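Local coordinates for protein regulator of nonsense transcripts 2 (Homo sapiens, PDB 4CEK) that takes part in nonsense-mediated mRNA decay as the factor UPF2, represented here by its second MIF4G domain, at residues M139-N144 with A177-C182; A149-L154 with S184-D189; R156-V161 with A173-T178. All blocks are in the same frame, centred on the assembly; numbering follows the deposited sequence.

In the fold
Interaction 1 sets the last turns of helix 131-144 against the C-terminal part of helix 169-179 and closes a loop of 32 residues. Further along, interaction 2 joins helix 148-159 to the start of helix 185-203 and closes a loop of 29. These two cross, because their segments alternate along the chain. Interaction 3 joins the end of helix 148-159 to helix 169-179. It closes a loop of 11 residues and nests inside the loop of interaction 2. It shares Ala-177 and Thr-178 with interaction 1. Leu-179 touches Leu-154, and Val-176 touches Val-186, so interaction 2 touches both of the others. Together they tie four successive helices of the all-helical MIF4G domain together.

Interaction 1 (M139-N144 with A177-C182); sequences MDFCMN and ATLHPC
The chi1 of Cys-142 (-155°) swings its SG roughly opposite the backbone N and beside the carbonyl carbon. That of Cys-182 (73°) sets SG between the backbone N and the carbonyl carbon. Placed in this way, the two sulfurs meet. The contact belongs to the helical-repeat fold of the MIF4G domain. It joins the end of helix 131-144 to the C-terminal part of helix 169-179 and the residues up to Cys-182. The SG atoms of Cys-142 and Cys-182 are 3.6 Å apart, too far for a disulfide, so they are in nonbonded contact.

Leu-179 carries the rest, with one methyl for each partner. Its CD2 lies 4.4 Å from CB of Cys-142, and its CD1 goes to Phe-141. All of this is apolar, and the carbon contacts are longer than the sulfur pair. Leu-154 of helix 148-159 touches both Phe-141 and Leu-179 and so completes a three-helix cluster. Leu-24 packs on Cys-142 from a loop. The backbone N of Cys-182 bonds back to Leu-179 O at 3.0 Å. CD1 of Leu-179 meets the Phe-141 ring obliquely, 4.5 Å from CD1 of Phe-141.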
loop_
_atom_site.group_PDB
_atom_site.type_symbol
_atom_site.label_atom_id
_atom_site.label_comp_id
_atom_site.label_asym_id
_atom_site.label_seq_id
_atom_site.Cartn_x
_atom_site.Cartn_y
_atom_site.Cartn_z
ATOM N N MET A 139 -17.452 9.289 -0.761
ATOM C CA MET A 139 -18.508 10.268 -0.444
ATOM C C MET A 139 -19.543 9.616 0.460
ATOM O O MET A 139 -19.945 10.183 1.476
ATOM C CB MET A 139 -19.130 10.841 -1.713
ATOM C CG MET A 139 -18.249 11.885 -2.396
ATOM S SD MET A 139 -18.779 12.528 -4.019
ATOM C CE MET A 139 -18.654 11.090 -5.072
ATOM N N ASP A 140 -19.921 8.391 0.119
ATOM C CA ASP A 140 -20.888 7.629 0.900
ATOM C C ASP A 140 -20.428 7.448 2.352
ATOM O O ASP A 140 -21.197 7.648 3.292
ATOM C CB ASP A 140 -21.141 6.268 0.216
ATOM C CG ASP A 140 -22.214 5.447 0.891
ATOM O OD1 ASP A 140 -22.992 6.017 1.688
ATOM O OD2 ASP A 140 -22.299 4.218 0.616
ATOM N N PHE A 141 -19.174 7.058 2.536
ATOM C CA PHE A 141 -18.643 6.818 3.879
ATOM C C PHE A 141 -18.566 8.127 4.668
ATOM O O PHE A 141 -18.947 8.204 5.828
ATOM C CB PHE A 141 -17.247 6.183 3.798
ATOM C CG PHE A 141 -16.721 5.775 5.117
ATOM C CD1 PHE A 141 -16.043 6.678 5.893
ATOM C CD2 PHE A 141 -16.989 4.517 5.627
ATOM C CE1 PHE A 141 -15.593 6.329 7.165
ATOM C CE2 PHE A 141 -16.549 4.161 6.896
ATOM C CZ PHE A 141 -15.834 5.077 7.661
ATOM N N CYS A 142 -18.067 9.155 4.011
ATOM C CA CYS A 142 -17.821 10.438 4.644
ATOM C C CYS A 142 -19.126 11.131 5.123
ATOM O O CYS A 142 -19.103 11.950 6.038
ATOM C CB CYS A 142 -17.057 11.328 3.660
ATOM S SG CYS A 142 -16.064 12.608 4.421
ATOM N N MET A 143 -20.253 10.771 4.518
ATOM C CA MET A 143 -21.516 11.450 4.750
ATOM C C MET A 143 -22.531 10.678 5.575
ATOM O O MET A 143 -23.404 11.298 6.169
ATOM C CB MET A 143 -22.166 11.780 3.415
ATOM C CG MET A 143 -21.552 12.987 2.734
ATOM S SD MET A 143 -22.844 14.088 2.166
ATOM C CE MET A 143 -23.756 14.438 3.681
ATOM N N ASN A 144 -22.449 9.345 5.595
ATOM C CA ASN A 144 -23.445 8.531 6.297
ATOM C C ASN A 144 -22.901 7.614 7.382
ATOM O O ASN A 144 -23.685 6.997 8.128
ATOM C CB ASN A 144 -24.215 7.693 5.277
ATOM C CG ASN A 144 -24.586 8.493 4.046
ATOM O OD1 ASN A 144 -24.926 9.666 4.146
ATOM N ND2 ASN A 144 -24.497 7.877 2.884
ATOM N N ALA A 177 -6.362 8.161 0.598
ATOM C CA ALA A 177 -5.809 9.493 0.371
ATOM C C ALA A 177 -6.918 10.528 0.183
ATOM O O ALA A 177 -6.724 11.726 0.423
ATOM C CB ALA A 177 -4.893 9.480 -0.831
ATOM N N THR A 178 -8.062 10.072 -0.290
ATOM C CA THR A 178 -9.202 10.961 -0.518
ATOM C C THR A 178 -9.889 11.332 0.823
ATOM O O THR A 178 -10.342 12.447 1.007
ATOM C CB THR A 178 -10.214 10.314 -1.483
ATOM O OG1 THR A 178 -9.583 10.079 -2.754
ATOM C CG2 THR A 178 -11.396 11.219 -1.678
ATOM N N LEU A 179 -9.934 10.382 1.745
ATOM C CA LEU A 179 -10.438 10.602 3.075
ATOM C C LEU A 179 -9.505 11.425 3.971
ATOM O O LEU A 179 -9.960 12.112 4.879
ATOM C CB LEU A 179 -10.740 9.246 3.731
ATOM C CG LEU A 179 -11.894 8.489 3.059
ATOM C CD1 LEU A 179 -12.137 7.134 3.719
ATOM C CD2 LEU A 179 -13.145 9.348 3.111
ATOM N N HIS A 180 -8.210 11.381 3.708
ATOM C CA HIS A 180 -7.208 11.877 4.663
ATOM C C HIS A 180 -7.368 13.316 5.094
ATOM O O HIS A 180 -7.163 13.639 6.270
ATOM C CB HIS A 180 -5.811 11.659 4.082
ATOM C CG HIS A 180 -4.701 12.243 4.908
ATOM N ND1 HIS A 180 -4.316 11.712 6.085
ATOM C CD2 HIS A 180 -3.885 13.345 4.686
ATOM C CE1 HIS A 180 -3.294 12.424 6.581
ATOM N NE2 HIS A 180 -3.032 13.428 5.726
ATOM N N PRO A 181 -7.718 14.212 4.157
ATOM C CA PRO A 181 -7.838 15.617 4.546
ATOM C C PRO A 181 -8.972 15.936 5.543
ATOM O O PRO A 181 -8.967 17.026 6.112
ATOM C CB PRO A 181 -8.080 16.324 3.197
ATOM C CG PRO A 181 -7.421 15.418 2.196
ATOM C CD PRO A 181 -7.833 14.060 2.694
ATOM N N CYS A 182 -9.909 15.019 5.770
ATOM C CA CYS A 182 -10.949 15.250 6.746
ATOM C C CYS A 182 -11.215 14.093 7.721
ATOM O O CYS A 182 -12.178 14.126 8.462
ATOM C CB CYS A 182 -12.218 15.617 6.010
ATOM S SG CYS A 182 -12.944 14.209 5.200
#

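Interaction 2 (A149-L154 with S184-D189); sequences ANRKKL and SDVAED
Arg-151 and Val-186 have the closest pair of CA atoms, 6.3 Å apart. Segment 149-154 is helical throughout, and residues 185-189 are helical and belong to helix 185-203. The two short axes run in broadly the same direction, cross at -43° and come within 9.7 Å.

The polar part of the contact is a salt bridge between Arg-151 and Asp-185. NE of Arg-151 gives its hydrogen to OD2 of Asp-185 at 2.8 Å, and the bond is fairly straight at 164°. OD2 uses its syn lone pair and lies almost in the guanidinium plane, at the edge. The carboxylate is turned 61° from that plane, so the two groups do not form a flat paired bridge. The bend of the arginine chain at chi3 helps turn NE toward the aspartate. CD of Arg-151 also lies against OD2 of Asp-185, at 3.5 Å. Another nitrogen of the group, NH1, is hydrogen-bonded to OD1 of Asn-146. This second bond probably helps fix the rotation of the guanidinium.

Next to the bridge the contact is apolar. CB of Arg-151 faces CG2 of Val-186 at 4.2 Å. The other valine methyl, CG1 of Val-186, lies 4.5 Å from CD2 of Leu-154. Val-155 adds to this cover on Val-186, and Leu-125 packs on Leu-154. A buried apolar strip beside a more exposed salt bridge here joins helices 148-159 and 185-203, alternate members of the helical-repeat MIF4G fold.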
loop_
_atom_site.group_PDB
_atom_site.type_symbol
_atom_site.label_atom_id
_atom_site.label_comp_id
_atom_site.label_asym_id
_atom_site.label_seq_id
_atom_site.Cartn_x
_atom_site.Cartn_y
_atom_site.Cartn_z
ATOM N N ALA A 149 -15.650 4.235 15.686
ATOM C CA ALA A 149 -15.797 2.787 15.558
ATOM C C ALA A 149 -15.799 2.313 14.097
ATOM O O ALA A 149 -15.340 1.210 13.779
ATOM C CB ALA A 149 -17.071 2.320 16.246
ATOM N N ASN A 150 -16.366 3.140 13.232
ATOM C CA ASN A 150 -16.504 2.818 11.824
ATOM C C ASN A 150 -15.208 3.070 11.050
ATOM O O ASN A 150 -14.944 2.395 10.061
ATOM C CB ASN A 150 -17.673 3.605 11.187
ATOM C CG ASN A 150 -19.040 2.972 11.473
ATOM O OD1 ASN A 150 -19.131 1.908 12.096
ATOM N ND2 ASN A 150 -20.113 3.612 10.978
ATOM N N ARG A 151 -14.421 4.049 11.489
ATOM C CA ARG A 151 -13.148 4.312 10.863
ATOM C C ARG A 151 -12.196 3.131 11.164
ATOM O O ARG A 151 -11.360 2.773 10.328
ATOM C CB ARG A 151 -12.585 5.667 11.299
ATOM C CG ARG A 151 -13.423 6.823 10.789
ATOM C CD ARG A 151 -12.717 8.180 10.852
ATOM N NE ARG A 151 -12.435 8.574 12.237
ATOM C CZ ARG A 151 -13.352 8.961 13.137
ATOM N NH1 ARG A 151 -14.657 9.029 12.832
ATOM N NH2 ARG A 151 -12.962 9.263 14.370
ATOM N N LYS A 152 -12.347 2.514 12.331
ATOM C CA LYS A 152 -11.501 1.399 12.709
ATOM C C LYS A 152 -11.864 0.171 11.896
ATOM O O LYS A 152 -11.002 -0.628 11.541
ATOM C CB LYS A 152 -11.648 1.043 14.194
ATOM C CG LYS A 152 -10.696 1.755 15.135
ATOM C CD LYS A 152 -10.782 1.158 16.552
ATOM C CE LYS A 152 -12.011 1.649 17.335
ATOM N NZ LYS A 152 -12.664 0.574 18.139
ATOM N N LYS A 153 -13.149 -0.019 11.667
ATOM C CA LYS A 153 -13.596 -1.118 10.831
ATOM C C LYS A 153 -13.143 -0.916 9.388
ATOM O O LYS A 153 -12.764 -1.874 8.751
ATOM C CB LYS A 153 -15.113 -1.287 10.914
ATOM C CG LYS A 153 -15.558 -2.337 11.926
ATOM C CD LYS A 153 -17.039 -2.224 12.312
ATOM C CE LYS A 153 -17.807 -3.541 12.106
ATOM N NZ LYS A 153 -17.392 -4.705 12.961
ATOM N N LEU A 154 -13.190 0.307 8.874
ATOM C CA LEU A 154 -12.743 0.573 7.508
ATOM C C LEU A 154 -11.269 0.179 7.371
ATOM O O LEU A 154 -10.928 -0.673 6.572
ATOM C CB LEU A 154 -12.892 2.047 7.140
ATOM C CG LEU A 154 -12.375 2.429 5.749
ATOM C CD1 LEU A 154 -12.885 1.478 4.667
ATOM C CD2 LEU A 154 -12.623 3.894 5.399
ATOM N N SER A 184 -7.829 12.111 8.818
ATOM C CA SER A 184 -6.481 11.610 8.638
ATOM C C SER A 184 -6.221 10.222 9.284
ATOM O O SER A 184 -5.452 9.457 8.721
ATOM C CB SER A 184 -5.478 12.660 9.155
ATOM O OG SER A 184 -5.496 12.735 10.562
ATOM N N ASP A 185 -6.859 9.919 10.441
ATOM C CA ASP A 185 -6.594 8.668 11.232
ATOM C C ASP A 185 -6.773 7.334 10.487
ATOM O O ASP A 185 -6.293 6.286 10.907
ATOM C CB ASP A 185 -7.462 8.641 12.474
ATOM C CG ASP A 185 -8.925 8.791 12.146
ATOM O OD1 ASP A 185 -9.237 9.623 11.251
ATOM O OD2 ASP A 185 -9.752 8.086 12.783
ATOM N N VAL A 186 -7.498 7.360 9.392
ATOM C CA VAL A 186 -7.568 6.197 8.560
ATOM C C VAL A 186 -6.181 5.929 7.958
ATOM O O VAL A 186 -5.674 4.798 8.050
ATOM C CB VAL A 186 -8.597 6.398 7.465
ATOM C CG1 VAL A 186 -8.494 5.248 6.470
ATOM C CG2 VAL A 186 -9.986 6.520 8.120
ATOM N N ALA A 187 -5.564 6.970 7.404
ATOM C CA ALA A 187 -4.204 6.867 6.839
ATOM C C ALA A 187 -3.217 6.422 7.925
ATOM O O ALA A 187 -2.459 5.461 7.737
ATOM C CB ALA A 187 -3.770 8.191 6.234
ATOM N N GLU A 188 -3.294 7.070 9.085
ATOM C CA GLU A 188 -2.339 6.847 10.143
ATOM C C GLU A 188 -2.361 5.395 10.571
ATOM O O GLU A 188 -1.324 4.812 10.792
ATOM C CB GLU A 188 -2.659 7.664 11.399
ATOM C CG GLU A 188 -3.168 9.093 11.230
ATOM C CD GLU A 188 -2.081 10.052 10.861
ATOM O OE1 GLU A 188 -0.934 9.568 10.683
ATOM O OE2 GLU A 188 -2.390 11.270 10.749
ATOM N N ASP A 189 -3.548 4.834 10.756
ATOM C CA ASP A 189 -3.680 3.493 11.304
ATOM C C ASP A 189 -3.243 2.449 10.266
ATOM O O ASP A 189 -2.528 1.510 10.607
ATOM C CB ASP A 189 -5.135 3.184 11.710
ATOM C CG ASP A 189 -5.516 3.712 13.111
ATOM O OD1 ASP A 189 -4.802 4.559 13.676
ATOM O OD2 ASP A 189 -6.565 3.265 13.637
#

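Interaction 3 (R156-V161 with A173-T178); sequences RALFIV and ARLVAT
Leu-158 forks between Leu-175 and Val-176, one methyl to each. CD1 of Leu-158 meets CG2 of Val-176 at 3.5 Å, and those two side chains lie alongside each other, pointing opposite ways. CD2 of Leu-158 meets CD2 of Leu-175 at 4.2 Å, and here the side chains are nearly perpendicular. This is a buried apolar contact between helices 148-159 and 169-179, consecutive helices of the MIF4G helical-repeat fold. Only these three side chains touch across the two segments. The contact is small, and the nearest CA atoms, those of Leu-158 and Ala-173, are 8.9 Å apart.

In Leu-175, a chi1 of -170° extends the chain away from the backbone N, and CD2 is the methyl that meets Leu-158. The same side chain packs on Ile-134 and Ala-138 of helix 131-144. Val-176 reaches Val-186 and Ala-187 of helix 185-203. On helix 169-179, Arg-174 forms a salt bridge with Asp-135 and bonds to backbone oxygens of Asn-16, Phe-17 and Asn-20. Its own carbonyl takes two bonds from Thr-178: N gives the backbone bond to Arg-174 O, and OG1 bonds to the same Arg-174 O at 2.7 Å, from above the carbonyl plane.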
loop_
_atom_site.group_PDB
_atom_site.type_symbol
_atom_site.label_atom_id
_atom_site.label_comp_id
_atom_site.label_asym_id
_atom_site.label_seq_id
_atom_site.Cartn_x
_atom_site.Cartn_y
_atom_site.Cartn_z
ATOM N N ARG A 156 -9.447 -1.738 9.013
ATOM C CA ARG A 156 -9.206 -3.159 9.127
ATOM C C ARG A 156 -9.672 -3.929 7.898
ATOM O O ARG A 156 -9.054 -4.925 7.505
ATOM C CB ARG A 156 -9.865 -3.706 10.394
ATOM C CG ARG A 156 -9.215 -3.197 11.671
ATOM C CD ARG A 156 -9.994 -3.632 12.911
ATOM N NE ARG A 156 -9.674 -2.805 14.069
ATOM C CZ ARG A 156 -10.005 -3.086 15.336
ATOM N NH1 ARG A 156 -10.675 -4.182 15.652
ATOM N NH2 ARG A 156 -9.655 -2.255 16.300
ATOM N N ALA A 157 -10.750 -3.474 7.275
ATOM C CA ALA A 157 -11.207 -4.091 6.021
ATOM C C ALA A 157 -10.257 -3.770 4.878
ATOM O O ALA A 157 -10.009 -4.620 4.039
ATOM C CB ALA A 157 -12.627 -3.670 5.661
ATOM N N LEU A 158 -9.736 -2.554 4.827
ATOM C CA LEU A 158 -8.703 -2.215 3.847
ATOM C C LEU A 158 -7.447 -3.096 4.029
ATOM O O LEU A 158 -6.895 -3.575 3.058
ATOM C CB LEU A 158 -8.346 -0.745 3.947
ATOM C CG LEU A 158 -9.502 0.213 3.692
ATOM C CD1 LEU A 158 -9.007 1.644 3.683
ATOM C CD2 LEU A 158 -10.142 -0.132 2.355
ATOM N N PHE A 159 -7.050 -3.375 5.274
ATOM C CA PHE A 159 -5.790 -4.070 5.545
ATOM C C PHE A 159 -5.867 -5.555 5.177
ATOM O O PHE A 159 -4.857 -6.157 4.777
ATOM C CB PHE A 159 -5.398 -3.902 7.020
ATOM C CG PHE A 159 -4.153 -4.653 7.417
ATOM C CD1 PHE A 159 -2.890 -4.114 7.175
ATOM C CD2 PHE A 159 -4.240 -5.886 8.045
ATOM C CE1 PHE A 159 -1.738 -4.789 7.556
ATOM C CE2 PHE A 159 -3.097 -6.564 8.430
ATOM C CZ PHE A 159 -1.830 -6.013 8.192
ATOM N N ILE A 160 -7.046 -6.162 5.312
ATOM C CA ILE A 160 -7.181 -7.575 4.948
ATOM C C ILE A 160 -7.583 -7.778 3.488
ATOM O O ILE A 160 -8.112 -8.828 3.182
ATOM C CB ILE A 160 -8.134 -8.402 5.868
ATOM C CG1 ILE A 160 -9.563 -7.867 5.829
ATOM C CG2 ILE A 160 -7.619 -8.446 7.302
ATOM C CD1 ILE A 160 -10.515 -8.642 6.714
ATOM N N VAL A 161 -7.337 -6.818 2.594
ATOM C CA VAL A 161 -7.397 -7.111 1.146
ATOM C C VAL A 161 -6.796 -8.492 0.877
ATOM O O VAL A 161 -5.697 -8.778 1.333
ATOM C CB VAL A 161 -6.582 -6.158 0.233
ATOM C CG1 VAL A 161 -7.482 -5.269 -0.578
ATOM C CG2 VAL A 161 -5.540 -5.355 0.991
ATOM N N ALA A 173 -5.816 2.532 -1.984
ATOM C CA ALA A 173 -4.975 3.681 -1.685
ATOM C C ALA A 173 -5.658 5.011 -2.021
ATOM O O ALA A 173 -5.453 6.011 -1.326
ATOM C CB ALA A 173 -3.627 3.581 -2.399
ATOM N N ARG A 174 -6.394 5.065 -3.128
ATOM C CA ARG A 174 -7.091 6.311 -3.510
ATOM C C ARG A 174 -8.132 6.715 -2.443
ATOM O O ARG A 174 -8.201 7.873 -2.048
ATOM C CB ARG A 174 -7.780 6.193 -4.878
ATOM C CG ARG A 174 -7.975 7.553 -5.558
ATOM C CD ARG A 174 -8.610 7.419 -6.925
ATOM N NE ARG A 174 -9.478 8.556 -7.270
ATOM C CZ ARG A 174 -9.098 9.689 -7.859
ATOM N NH1 ARG A 174 -7.840 9.894 -8.211
ATOM N NH2 ARG A 174 -9.995 10.637 -8.112
ATOM N N LEU A 175 -8.919 5.745 -1.995
ATOM C CA LEU A 175 -9.881 5.927 -0.906
ATOM C C LEU A 175 -9.198 6.597 0.282
ATOM O O LEU A 175 -9.592 7.687 0.691
ATOM C CB LEU A 175 -10.463 4.569 -0.465
ATOM C CG LEU A 175 -11.664 4.599 0.500
ATOM C CD1 LEU A 175 -12.807 5.458 -0.058
ATOM C CD2 LEU A 175 -12.128 3.179 0.734
ATOM N N VAL A 176 -8.119 5.962 0.775
ATOM C CA VAL A 176 -7.420 6.432 1.952
ATOM C C VAL A 176 -6.943 7.863 1.753
ATOM O O VAL A 176 -7.134 8.699 2.620
ATOM C CB VAL A 176 -6.251 5.510 2.320
ATOM C CG1 VAL A 176 -5.350 6.191 3.343
ATOM C CG2 VAL A 176 -6.778 4.165 2.833
ATOM N N ALA A 177 -6.362 8.161 0.598
ATOM C CA ALA A 177 -5.809 9.493 0.371
ATOM C C ALA A 177 -6.918 10.528 0.183
ATOM O O ALA A 177 -6.724 11.726 0.423
ATOM C CB ALA A 177 -4.893 9.480 -0.831
ATOM N N THR A 178 -8.062 10.072 -0.290
ATOM C CA THR A 178 -9.202 10.961 -0.518
ATOM C C THR A 178 -9.889 11.332 0.823
ATOM O O THR A 178 -10.342 12.447 1.007
ATOM C CB THR A 178 -10.214 10.314 -1.483
ATOM O OG1 THR A 178 -9.583 10.079 -2.754
ATOM C CG2 THR A 178 -11.396 11.219 -1.678
#